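Long-range contacts in exported gluconolactonase (Xanthomonas campestris pv. campestris, PDB 3DR2), which hydrolyses glucono-lactone in secondary glucose metabolism as a calcium-containing six-bladed beta-propeller of the SMP-30/gluconolactonase family: residues Ala27-Leu32 with Asp247-Trp253; Ala13-Cys18 with Leu37-Tyr41; Ala55-Leu59 with Gly71-Asp75; Thr147-Phe151 with Leu166-Tyr172. All blocks are in the same frame, centred on the assembly; numbering follows the deposited sequence.

Interaction 1: Ala27-Leu32 with Asp247-Trp253; sequences ALAARL and DRGGWLW
OD1 of D247 accepts two hydrogen bonds, from R31 across the contact and from W253 six residues along its own chain. NH2 of R31 lies 3.0 Å from D247 OD1 in a nearly straight salt-bridged bond, the oxygen close to the guanidinium plane; NE1 of W253 reaches the same oxygen, also at 3.0 Å, from the other face of the carboxylate. The second oxygen, OD2, takes the backbone N of W251. Through W253 on OD1 and W251 N on OD2, the carboxylate ties the type I turn D247-G250 to the start of the strand and is held against rotation. Two bonds to OD1 and the nearby positive charge would probably favour the ionised acid.

R31 arrives with its chain bent at chi2 and chi3 (76° and 64°), which lays the guanidinium flat over one face of the W251 indole. The planes are 18° apart, and CZ sits 4.2 Å from the centroid of the six-membered ring, an off-centre cation-pi stack. The rest of the contact is apolar: CD1 of L28 lies 3.7 Å from W251 CZ3 and also touches CH2 of W253, while CD2 of L32 meets the W253 ring at its edge.

Helix 26-32 thus packs beside the sheet containing strands 252-254, 259-263 and 269-274, with V262 and L270 touching both L28 and W251, and I23 of the outermost strand 22-23 against L28 and L32.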
loop_
_atom_site.group_PDB
_atom_site.type_symbol
_atom_site.label_atom_id
_atom_site.label_comp_id
_atom_site.label_asym_id
_atom_site.label_seq_id
_atom_site.Cartn_x
_atom_site.Cartn_y
_atom_site.Cartn_z
ATOM N N ALA A 27 20.188 33.707 9.490
ATOM C CA ALA A 27 20.426 32.691 10.509
ATOM C C ALA A 27 20.161 31.285 9.970
ATOM O O ALA A 27 20.890 30.341 10.279
ATOM C CB ALA A 27 19.550 32.961 11.723
ATOM N N LEU A 28 19.115 31.140 9.165
ATOM C CA LEU A 28 18.797 29.833 8.599
ATOM C C LEU A 28 19.787 29.471 7.492
ATOM O O LEU A 28 20.109 28.298 7.294
ATOM C CB LEU A 28 17.369 29.818 8.051
ATOM C CG LEU A 28 16.911 28.527 7.358
ATOM C CD1 LEU A 28 17.113 27.335 8.283
ATOM C CD2 LEU A 28 15.445 28.656 6.973
ATOM N N ALA A 29 20.269 30.479 6.769
ATOM C CA ALA A 29 21.229 30.243 5.697
ATOM C C ALA A 29 22.510 29.689 6.308
ATOM O O ALA A 29 23.186 28.862 5.707
ATOM C CB ALA A 29 21.523 31.539 4.956
ATOM N N ALA A 30 22.836 30.155 7.509
ATOM C CA ALA A 30 24.033 29.702 8.205
ATOM C C ALA A 30 23.843 28.263 8.682
ATOM O O ALA A 30 24.746 27.433 8.567
ATOM C CB ALA A 30 24.322 30.610 9.387
ATOM N N ARG A 31 22.660 27.976 9.215
ATOM C CA ARG A 31 22.333 26.639 9.707
ATOM C C ARG A 31 22.436 25.579 8.606
ATOM O O ARG A 31 22.962 24.485 8.826
ATOM C CB ARG A 31 20.911 26.635 10.278
ATOM C CG ARG A 31 20.449 25.292 10.833
ATOM C CD ARG A 31 21.077 24.998 12.186
ATOM N NE ARG A 31 20.651 25.962 13.197
ATOM C CZ ARG A 31 19.439 25.989 13.750
ATOM N NH1 ARG A 31 19.141 26.909 14.659
ATOM N NH2 ARG A 31 18.530 25.086 13.413
ATOM N N LEU A 32 21.933 25.913 7.420
ATOM C CA LEU A 32 21.935 24.990 6.287
ATOM C C LEU A 32 23.211 24.949 5.458
ATOM O O LEU A 32 23.581 23.894 4.950
ATOM C CB LEU A 32 20.768 25.305 5.349
ATOM C CG LEU A 32 19.359 25.253 5.941
ATOM C CD1 LEU A 32 18.339 25.329 4.820
ATOM C CD2 LEU A 32 19.180 23.965 6.719
ATOM N N ASP A 247 13.160 22.528 16.901
ATOM C CA ASP A 247 14.546 22.318 17.309
ATOM C C ASP A 247 14.875 23.001 18.632
ATOM O O ASP A 247 14.051 23.728 19.179
ATOM C CB ASP A 247 15.506 22.775 16.198
ATOM C CG ASP A 247 15.481 24.273 15.966
ATOM O OD1 ASP A 247 15.885 24.697 14.859
ATOM O OD2 ASP A 247 15.080 25.028 16.880
ATOM N N ARG A 248 16.074 22.752 19.152
ATOM C CA ARG A 248 16.481 23.333 20.431
ATOM C C ARG A 248 16.440 24.858 20.457
ATOM O O ARG A 248 16.312 25.459 21.526
ATOM C CB ARG A 248 17.887 22.855 20.813
ATOM C CG ARG A 248 17.926 21.938 22.032
ATOM C CD ARG A 248 17.890 20.467 21.657
ATOM N NE ARG A 248 19.083 20.056 20.915
ATOM C CZ ARG A 248 19.347 18.804 20.550
ATOM N NH1 ARG A 248 18.506 17.825 20.858
ATOM N NH2 ARG A 248 20.450 18.530 19.868
ATOM N N GLY A 249 16.550 25.483 19.289
ATOM C CA GLY A 249 16.516 26.935 19.215
ATOM C C GLY A 249 15.106 27.500 19.182
ATOM O O GLY A 249 14.913 28.718 19.258
ATOM N N GLY A 250 14.117 26.619 19.057
ATOM C CA GLY A 250 12.733 27.059 19.029
ATOM C C GLY A 250 12.127 27.199 17.647
ATOM O O GLY A 250 10.957 27.565 17.514
ATOM N N TRP A 251 12.910 26.923 16.609
ATOM C CA TRP A 251 12.388 27.019 15.253
ATOM C C TRP A 251 11.505 25.816 14.980
ATOM O O TRP A 251 11.796 24.707 15.424
ATOM C CB TRP A 251 13.514 27.028 14.223
ATOM C CG TRP A 251 14.364 28.250 14.223
ATOM C CD1 TRP A 251 14.213 29.366 14.999
ATOM C CD2 TRP A 251 15.514 28.478 13.408
ATOM N NE1 TRP A 251 15.206 30.276 14.716
ATOM C CE2 TRP A 251 16.017 29.756 13.742
ATOM C CE3 TRP A 251 16.172 27.726 12.425
ATOM C CZ2 TRP A 251 17.150 30.297 13.128
ATOM C CZ3 TRP A 251 17.298 28.264 11.813
ATOM C CH2 TRP A 251 17.775 29.539 12.169
ATOM N N LEU A 252 10.430 26.044 14.238
ATOM C CA LEU A 252 9.508 24.977 13.894
ATOM C C LEU A 252 9.670 24.645 12.411
ATOM O O LEU A 252 9.468 25.496 11.542
ATOM C CB LEU A 252 8.069 25.409 14.209
ATOM C CG LEU A 252 6.969 24.351 14.083
ATOM C CD1 LEU A 252 5.786 24.738 14.946
ATOM C CD2 LEU A 252 6.551 24.195 12.633
ATOM N N TRP A 253 10.068 23.405 12.139
ATOM C CA TRP A 253 10.269 22.915 10.776
ATOM C C TRP A 253 9.036 22.094 10.444
ATOM O O TRP A 253 8.807 21.033 11.033
ATOM C CB TRP A 253 11.527 22.041 10.706
ATOM C CG TRP A 253 12.782 22.744 11.180
ATOM C CD1 TRP A 253 12.985 23.322 12.401
ATOM C CD2 TRP A 253 13.992 22.945 10.437
ATOM N NE1 TRP A 253 14.243 23.874 12.464
ATOM C CE2 TRP A 253 14.884 23.657 11.274
ATOM C CE3 TRP A 253 14.411 22.594 9.145
ATOM C CZ2 TRP A 253 16.173 24.027 10.861
ATOM C CZ3 TRP A 253 15.697 22.961 8.733
ATOM C CH2 TRP A 253 16.560 23.672 9.593
#

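Interaction 2: Ala13-Cys18 with Leu37-Tyr41; sequences AVPADC and LLTLY
A16 and L37 form the tight end of this contact. The backbone N of A16 points almost straight at the carbonyl O of L37, 2.9 Å away, and CB of A16 rests 3.9 Å from CD2 of L37. CD2 of L37 also meets SG of C18, 3.9 Å away. With CG anti to the backbone N (chi1 -170°), L37 brings this methyl to both residues; beyond the contact the leucine touches T275 and P276, while C18 also meets P276. Near the other end CB of A13 fits against CD2 of L40, 3.7 Å away, and against CB of L38.

Between these ends V14 and T39 form an antiparallel hydrogen-bonded pair. Its two bonds are unequal: T39 N to V14 O is 2.8 Å, whereas V14 N to T39 O is weak at 3.4 Å. Strand 14-15 is the outermost strand of a propeller sheet in which 38-41 lies next to it and 298-303 follows, so an N-terminal strand is added to a sheet that also holds the end of the chain.

Around V14 and P15 the contact is looser. V14 is exposed, and CD1 of L38 lies 3.7 Å from CA of P15, the two side chains crossing obliquely. Here one water joins T39 OG1, at 2.6 Å, to the carbonyl O of P15. A second reaches even the A16-L37 end, donating to both carbonyl oxygens and giving L37 O another partner beside the A16 amide.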
loop_
_atom_site.group_PDB
_atom_site.type_symbol
_atom_site.label_atom_id
_atom_site.label_comp_id
_atom_site.label_asym_id
_atom_site.label_seq_id
_atom_site.Cartn_x
_atom_site.Cartn_y
_atom_site.Cartn_z
ATOM N N ALA A 13 23.491 7.270 -0.218
ATOM C CA ALA A 13 22.251 7.935 -0.578
ATOM C C ALA A 13 22.458 8.582 -1.939
ATOM O O ALA A 13 23.593 8.772 -2.384
ATOM C CB ALA A 13 21.903 8.992 0.461
ATOM N N VAL A 14 21.358 8.920 -2.593
ATOM C CA VAL A 14 21.400 9.550 -3.903
ATOM C C VAL A 14 20.764 10.934 -3.784
ATOM O O VAL A 14 19.728 11.085 -3.146
ATOM C CB VAL A 14 20.620 8.698 -4.932
ATOM C CG1 VAL A 14 20.617 9.381 -6.286
ATOM C CG2 VAL A 14 21.248 7.313 -5.034
ATOM N N PRO A 15 21.389 11.969 -4.373
ATOM C CA PRO A 15 20.813 13.315 -4.284
ATOM C C PRO A 15 19.386 13.335 -4.819
ATOM O O PRO A 15 19.083 12.684 -5.815
ATOM C CB PRO A 15 21.761 14.152 -5.139
ATOM C CG PRO A 15 23.070 13.449 -4.955
ATOM C CD PRO A 15 22.672 12.002 -5.099
ATOM N N ALA A 16 18.514 14.081 -4.152
ATOM C CA ALA A 16 17.120 14.176 -4.570
ATOM C C ALA A 16 16.988 15.120 -5.755
ATOM O O ALA A 16 17.741 16.081 -5.878
ATOM C CB ALA A 16 16.261 14.667 -3.412
ATOM N N ASP A 17 16.029 14.842 -6.629
ATOM C CA ASP A 17 15.815 15.683 -7.795
ATOM C C ASP A 17 14.818 16.790 -7.463
ATOM O O ASP A 17 13.615 16.653 -7.688
ATOM C CB ASP A 17 15.307 14.845 -8.971
ATOM C CG ASP A 17 15.316 15.613 -10.279
ATOM O OD1 ASP A 17 15.050 14.999 -11.334
ATOM O OD2 ASP A 17 15.587 16.831 -10.253
ATOM N N CYS A 18 15.335 17.885 -6.917
ATOM C CA CYS A 18 14.508 19.021 -6.547
ATOM C C CYS A 18 15.373 20.271 -6.430
ATOM O O CYS A 18 16.605 20.191 -6.440
ATOM C CB CYS A 18 13.794 18.743 -5.216
ATOM S SG CYS A 18 14.892 18.424 -3.807
ATOM N N LEU A 37 19.405 18.136 -0.399
ATOM C CA LEU A 37 18.568 17.009 0.011
ATOM C C LEU A 37 18.969 15.684 -0.629
ATOM O O LEU A 37 19.310 15.635 -1.807
ATOM C CB LEU A 37 17.100 17.297 -0.319
ATOM C CG LEU A 37 16.070 16.322 0.260
ATOM C CD1 LEU A 37 15.978 16.509 1.766
ATOM C CD2 LEU A 37 14.711 16.571 -0.381
ATOM N N LEU A 38 18.910 14.615 0.164
ATOM C CA LEU A 38 19.243 13.271 -0.298
ATOM C C LEU A 38 18.040 12.347 -0.178
ATOM O O LEU A 38 17.130 12.591 0.621
ATOM C CB LEU A 38 20.374 12.667 0.540
ATOM C CG LEU A 38 21.768 13.299 0.532
ATOM C CD1 LEU A 38 22.306 13.326 -0.883
ATOM C CD2 LEU A 38 21.705 14.686 1.101
ATOM N N THR A 39 18.048 11.283 -0.973
ATOM C CA THR A 39 16.984 10.287 -0.937
ATOM C C THR A 39 17.548 9.048 -0.256
ATOM O O THR A 39 18.536 8.477 -0.722
ATOM C CB THR A 39 16.522 9.913 -2.357
ATOM O OG1 THR A 39 16.016 11.081 -3.012
ATOM C CG2 THR A 39 15.433 8.843 -2.303
ATOM N N LEU A 40 16.923 8.633 0.846
ATOM C CA LEU A 40 17.377 7.461 1.588
ATOM C C LEU A 40 16.576 6.210 1.253
ATOM O O LEU A 40 17.057 5.095 1.424
ATOM C CB LEU A 40 17.293 7.719 3.096
ATOM C CG LEU A 40 18.075 8.919 3.637
ATOM C CD1 LEU A 40 17.889 9.031 5.142
ATOM C CD2 LEU A 40 19.546 8.755 3.300
ATOM N N TYR A 41 15.349 6.404 0.784
ATOM C CA TYR A 41 14.477 5.290 0.431
ATOM C C TYR A 41 13.412 5.833 -0.504
ATOM O O TYR A 41 12.967 6.962 -0.341
ATOM C CB TYR A 41 13.813 4.724 1.693
ATOM C CG TYR A 41 13.113 3.392 1.512
ATOM C CD1 TYR A 41 13.841 2.207 1.408
ATOM C CD2 TYR A 41 11.717 3.312 1.481
ATOM C CE1 TYR A 41 13.203 0.973 1.284
ATOM C CE2 TYR A 41 11.067 2.089 1.359
ATOM C CZ TYR A 41 11.819 0.918 1.263
ATOM O OH TYR A 41 11.192 -0.306 1.173
HETATM O O HOH W 1 16.994 10.613 -5.372
HETATM O O HOH W 2 19.615 17.118 -4.085
#

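Interaction 3: Ala55-Leu59 with Gly71-Asp75; sequences AQRTL and GWRED
The beta hairpin of strands 58-63 and 68-73, within one sheet of the six-bladed propeller, is fastened near its open end by this contact. L59 and W72 form an antiparallel hydrogen-bonded pair: W72 N to L59 O is 2.9 Å and nearly straight, and L59 N meets a lone pair of W72 O in the carbonyl plane. On the face bearing these two residues, CB of L59 lies 3.9 Å from CE3 of W72, and both side chains continue onto F292 of strand 290-295.

Beyond this pair side chains take over the contact. R57 and T58 form a G1 beta bulge against the neighbouring strand 47-53. R57 grips E74 side-on with two nitrogens: NE lies 2.8 Å from OE1, which is met from above the carboxylate plane, and NH2 reaches OE2 on its syn side, the two flat groups turned 53° apart. E74 OE2 is also salt-bridged to R290. A water bridges R57 O and E74 N.

NE of R73 forms a salt bridge with D79, while its NH1 turns to T58. The T58 hydroxyl donates to Q56 O at 2.7 Å and accepts from NH1 of R73, with OG1 in the guanidinium plane 2.8 Å from that nitrogen.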
loop_
_atom_site.group_PDB
_atom_site.type_symbol
_atom_site.label_atom_id
_atom_site.label_comp_id
_atom_site.label_asym_id
_atom_site.label_seq_id
_atom_site.Cartn_x
_atom_site.Cartn_y
_atom_site.Cartn_z
ATOM N N ALA A 55 19.044 4.676 20.752
ATOM C CA ALA A 55 19.518 3.367 21.192
ATOM C C ALA A 55 19.948 2.443 20.048
ATOM O O ALA A 55 20.838 1.605 20.217
ATOM C CB ALA A 55 18.445 2.687 22.028
ATOM N N GLN A 56 19.328 2.596 18.883
ATOM C CA GLN A 56 19.657 1.758 17.735
ATOM C C GLN A 56 20.220 2.561 16.564
ATOM O O GLN A 56 20.409 2.017 15.470
ATOM C CB GLN A 56 18.404 0.997 17.278
ATOM C CG GLN A 56 17.750 0.152 18.367
ATOM C CD GLN A 56 17.741 -1.325 18.022
ATOM O OE1 GLN A 56 17.228 -2.153 18.780
ATOM N NE2 GLN A 56 18.303 -1.663 16.870
ATOM N N ARG A 57 20.494 3.842 16.807
ATOM C CA ARG A 57 20.999 4.762 15.787
ATOM C C ARG A 57 20.287 4.505 14.474
ATOM O O ARG A 57 20.905 4.366 13.412
ATOM C CB ARG A 57 22.517 4.625 15.620
ATOM C CG ARG A 57 23.290 5.075 16.861
ATOM C CD ARG A 57 24.719 5.499 16.527
ATOM N NE ARG A 57 24.767 6.726 15.730
ATOM C CZ ARG A 57 24.594 7.955 16.209
ATOM N NH1 ARG A 57 24.363 8.148 17.502
ATOM N NH2 ARG A 57 24.643 8.998 15.388
ATOM N N THR A 58 18.963 4.468 14.569
ATOM C CA THR A 58 18.100 4.193 13.432
ATOM C C THR A 58 16.973 5.213 13.296
ATOM O O THR A 58 16.411 5.654 14.297
ATOM C CB THR A 58 17.453 2.798 13.596
ATOM O OG1 THR A 58 18.477 1.795 13.642
ATOM C CG2 THR A 58 16.490 2.503 12.452
ATOM N N LEU A 59 16.653 5.592 12.061
ATOM C CA LEU A 59 15.540 6.507 11.819
ATOM C C LEU A 59 14.346 5.590 11.550
ATOM O O LEU A 59 14.317 4.869 10.550
ATOM C CB LEU A 59 15.793 7.395 10.594
ATOM C CG LEU A 59 14.785 8.526 10.317
ATOM C CD1 LEU A 59 13.433 7.972 9.858
ATOM C CD2 LEU A 59 14.613 9.370 11.580
ATOM N N GLY A 71 13.067 0.840 9.340
ATOM C CA GLY A 71 14.184 1.388 10.081
ATOM C C GLY A 71 15.385 1.638 9.184
ATOM O O GLY A 71 15.910 0.714 8.561
ATOM N N TRP A 72 15.814 2.893 9.114
ATOM C CA TRP A 72 16.967 3.270 8.305
ATOM C C TRP A 72 18.214 3.209 9.179
ATOM O O TRP A 72 18.272 3.867 10.217
ATOM C CB TRP A 72 16.800 4.695 7.777
ATOM C CG TRP A 72 18.006 5.219 7.057
ATOM C CD1 TRP A 72 18.372 4.962 5.767
ATOM C CD2 TRP A 72 19.010 6.086 7.595
ATOM N NE1 TRP A 72 19.544 5.621 5.466
ATOM C CE2 TRP A 72 19.956 6.318 6.569
ATOM C CE3 TRP A 72 19.204 6.691 8.845
ATOM C CZ2 TRP A 72 21.081 7.131 6.756
ATOM C CZ3 TRP A 72 20.325 7.501 9.028
ATOM C CH2 TRP A 72 21.246 7.712 7.985
ATOM N N ARG A 73 19.193 2.407 8.757
ATOM C CA ARG A 73 20.458 2.256 9.477
ATOM C C ARG A 73 21.448 3.245 8.857
ATOM O O ARG A 73 21.345 3.577 7.681
ATOM C CB ARG A 73 20.991 0.828 9.330
ATOM C CG ARG A 73 19.950 -0.275 9.498
ATOM C CD ARG A 73 19.184 -0.199 10.816
ATOM N NE ARG A 73 18.415 -1.427 11.027
ATOM C CZ ARG A 73 17.772 -1.742 12.148
ATOM N NH1 ARG A 73 17.781 -0.913 13.189
ATOM N NH2 ARG A 73 17.150 -2.913 12.245
ATOM N N GLU A 74 22.421 3.701 9.632
ATOM C CA GLU A 74 23.359 4.688 9.117
ATOM C C GLU A 74 24.227 4.274 7.926
ATOM O O GLU A 74 24.839 5.127 7.283
ATOM C CB GLU A 74 24.214 5.222 10.267
ATOM C CG GLU A 74 23.364 5.903 11.342
ATOM C CD GLU A 74 24.186 6.597 12.404
ATOM O OE1 GLU A 74 25.001 5.920 13.063
ATOM O OE2 GLU A 74 24.012 7.822 12.583
ATOM N N ASP A 75 24.276 2.981 7.613
ATOM C CA ASP A 75 25.061 2.538 6.465
ATOM C C ASP A 75 24.168 2.504 5.221
ATOM O O ASP A 75 24.578 2.057 4.146
ATOM C CB ASP A 75 25.689 1.164 6.737
ATOM C CG ASP A 75 24.679 0.042 6.726
ATOM O OD1 ASP A 75 23.524 0.269 7.138
ATOM O OD2 ASP A 75 25.053 -1.078 6.316
HETATM O O HOH W 3 22.531 2.392 12.255
#

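Interaction 4: Thr147-Phe151 with Leu166-Tyr172; sequences TDPPF and LAHHSVY
The backbones of T147 and V171 meet as an antiparallel non-hydrogen-bonded pair, CA atoms 4.5 Å apart, and one step on D148 N bonds to S170 O at 2.9 Å. This joins neighbouring strands 144-147 and 169-174 of a four-stranded propeller blade where the first strand gives way to a loop. T147 lies close to the bound calcium, its OG1 bonded to the carbonyl O of N191 and the backbone N of D135; N191 and N134, both calcium ligands, also touch this loop.

CB of D148 lies against the edge of the Y172 ring, 3.7 Å from CE1. CG stands anti to the backbone N (chi1 -166°), which carries the buried carboxylate to two backbone amides, OD2 bonded to S132 N and OD1 to N131 N. A single water also serves OD1: it donates to D148 OD1 and H168 O and accepts from S170 N and Y172 OH, fixing the carboxylate relative to the strand.

Further along the loop, P150 packs over one face of the H169 imidazole, whose ND1 is bonded to H189 N. In this CH-pi contact CD of P150 stands 3.4 Å from the ring centroid, 12° off the normal.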
loop_
_atom_site.group_PDB
_atom_site.type_symbol
_atom_site.label_atom_id
_atom_site.label_comp_id
_atom_site.label_asym_id
_atom_site.label_seq_id
_atom_site.Cartn_x
_atom_site.Cartn_y
_atom_site.Cartn_z
ATOM N N THR A 147 -2.603 13.258 18.662
ATOM C CA THR A 147 -3.757 13.835 17.984
ATOM C C THR A 147 -4.686 12.710 17.535
ATOM O O THR A 147 -4.233 11.623 17.162
ATOM C CB THR A 147 -3.326 14.630 16.745
ATOM O OG1 THR A 147 -2.543 13.786 15.885
ATOM C CG2 THR A 147 -2.506 15.839 17.155
ATOM N N ASP A 148 -5.986 12.979 17.555
ATOM C CA ASP A 148 -6.953 11.964 17.181
ATOM C C ASP A 148 -7.965 12.358 16.100
ATOM O O ASP A 148 -9.166 12.401 16.349
ATOM C CB ASP A 148 -7.704 11.494 18.434
ATOM C CG ASP A 148 -8.475 10.213 18.203
ATOM O OD1 ASP A 148 -9.580 10.061 18.768
ATOM O OD2 ASP A 148 -7.976 9.348 17.459
ATOM N N PRO A 149 -7.491 12.655 14.882
ATOM C CA PRO A 149 -8.413 13.024 13.807
ATOM C C PRO A 149 -9.045 11.726 13.297
ATOM O O PRO A 149 -8.592 10.637 13.651
ATOM C CB PRO A 149 -7.490 13.671 12.781
ATOM C CG PRO A 149 -6.268 12.811 12.894
ATOM C CD PRO A 149 -6.097 12.653 14.402
ATOM N N PRO A 150 -10.098 11.816 12.470
ATOM C CA PRO A 150 -10.766 10.620 11.940
ATOM C C PRO A 150 -10.260 10.112 10.588
ATOM O O PRO A 150 -10.948 9.333 9.929
ATOM C CB PRO A 150 -12.215 11.069 11.852
ATOM C CG PRO A 150 -12.053 12.467 11.363
ATOM C CD PRO A 150 -10.918 13.015 12.221
ATOM N N PHE A 151 -9.071 10.534 10.174
ATOM C CA PHE A 151 -8.545 10.100 8.880
ATOM C C PHE A 151 -8.553 8.585 8.693
ATOM O O PHE A 151 -8.893 8.089 7.614
ATOM C CB PHE A 151 -7.130 10.648 8.677
ATOM C CG PHE A 151 -7.084 12.138 8.478
ATOM C CD1 PHE A 151 -7.733 12.727 7.395
ATOM C CD2 PHE A 151 -6.401 12.955 9.374
ATOM C CE1 PHE A 151 -7.702 14.109 7.213
ATOM C CE2 PHE A 151 -6.366 14.336 9.198
ATOM C CZ PHE A 151 -7.017 14.913 8.116
ATOM N N LEU A 166 -16.609 8.883 19.068
ATOM C CA LEU A 166 -16.393 10.131 19.787
ATOM C C LEU A 166 -16.896 11.288 18.932
ATOM O O LEU A 166 -16.794 11.246 17.706
ATOM C CB LEU A 166 -14.903 10.315 20.091
ATOM C CG LEU A 166 -14.235 9.204 20.912
ATOM C CD1 LEU A 166 -12.762 9.523 21.120
ATOM C CD2 LEU A 166 -14.937 9.055 22.248
ATOM N N ALA A 167 -17.441 12.316 19.579
ATOM C CA ALA A 167 -17.965 13.478 18.869
ATOM C C ALA A 167 -16.966 14.628 18.897
ATOM O O ALA A 167 -17.344 15.802 18.903
ATOM C CB ALA A 167 -19.286 13.918 19.497
ATOM N N HIS A 168 -15.687 14.285 18.913
ATOM C CA HIS A 168 -14.641 15.289 18.945
ATOM C C HIS A 168 -13.316 14.710 18.465
ATOM O O HIS A 168 -13.074 13.505 18.592
ATOM C CB HIS A 168 -14.492 15.835 20.374
ATOM C CG HIS A 168 -14.414 14.769 21.429
ATOM N ND1 HIS A 168 -13.227 14.179 21.807
ATOM C CD2 HIS A 168 -15.381 14.172 22.164
ATOM C CE1 HIS A 168 -13.466 13.263 22.730
ATOM N NE2 HIS A 168 -14.767 13.239 22.964
ATOM N N HIS A 169 -12.482 15.573 17.886
ATOM C CA HIS A 169 -11.146 15.199 17.407
ATOM C C HIS A 169 -10.266 15.908 18.421
ATOM O O HIS A 169 -10.103 17.122 18.351
ATOM C CB HIS A 169 -10.859 15.794 16.028
ATOM C CG HIS A 169 -11.878 15.460 14.988
ATOM N ND1 HIS A 169 -11.905 16.078 13.759
ATOM C CD2 HIS A 169 -12.905 14.577 14.991
ATOM C CE1 HIS A 169 -12.907 15.593 13.046
ATOM N NE2 HIS A 169 -13.529 14.681 13.771
ATOM N N SER A 170 -9.681 15.164 19.349
ATOM C CA SER A 170 -8.899 15.806 20.391
ATOM C C SER A 170 -7.408 15.548 20.417
ATOM O O SER A 170 -6.895 14.671 19.724
ATOM C CB SER A 170 -9.473 15.411 21.754
ATOM O OG SER A 170 -10.872 15.621 21.796
ATOM N N VAL A 171 -6.728 16.359 21.221
ATOM C CA VAL A 171 -5.303 16.221 21.472
ATOM C C VAL A 171 -5.382 15.644 22.878
ATOM O O VAL A 171 -6.046 16.216 23.741
ATOM C CB VAL A 171 -4.570 17.579 21.536
ATOM C CG1 VAL A 171 -3.154 17.373 22.058
ATOM C CG2 VAL A 171 -4.518 18.218 20.157
ATOM N N TYR A 172 -4.742 14.503 23.100
ATOM C CA TYR A 172 -4.778 13.868 24.412
ATOM C C TYR A 172 -3.409 13.764 25.058
ATOM O O TYR A 172 -2.379 13.831 24.385
ATOM C CB TYR A 172 -5.335 12.446 24.319
ATOM C CG TYR A 172 -6.756 12.323 23.830
ATOM C CD1 TYR A 172 -7.042 12.230 22.471
ATOM C CD2 TYR A 172 -7.816 12.249 24.732
ATOM C CE1 TYR A 172 -8.344 12.058 22.022
ATOM C CE2 TYR A 172 -9.117 12.081 24.299
ATOM C CZ TYR A 172 -9.378 11.985 22.942
ATOM O OH TYR A 172 -10.669 11.823 22.513
HETATM O O HOH W 4 -10.737 12.344 19.801
#

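In the fold
The four contacts lie around one six-bladed propeller, each 16 to 20 Å from the chain's centre. Interactions 2 and 3 are the nearest pair, with centres about 17 Å apart, and they touch where L40 CD1 packs on W72 CE2 at 3.7 Å, linking two adjacent sheets. Interaction 4 lies across the chain's centre from the other three, about 30 to 34 Å away, and comes nearest to the calcium. Along the chain, interactions 3 and 4 are nested inside the loop closed by interaction 1, while interactions 1 and 2 interleave. Interaction 1 sets helix 26-32 beside a late sheet, while 2, 3 and 4 join neighbouring strands, interaction 2 in a sheet completed by the chain's end.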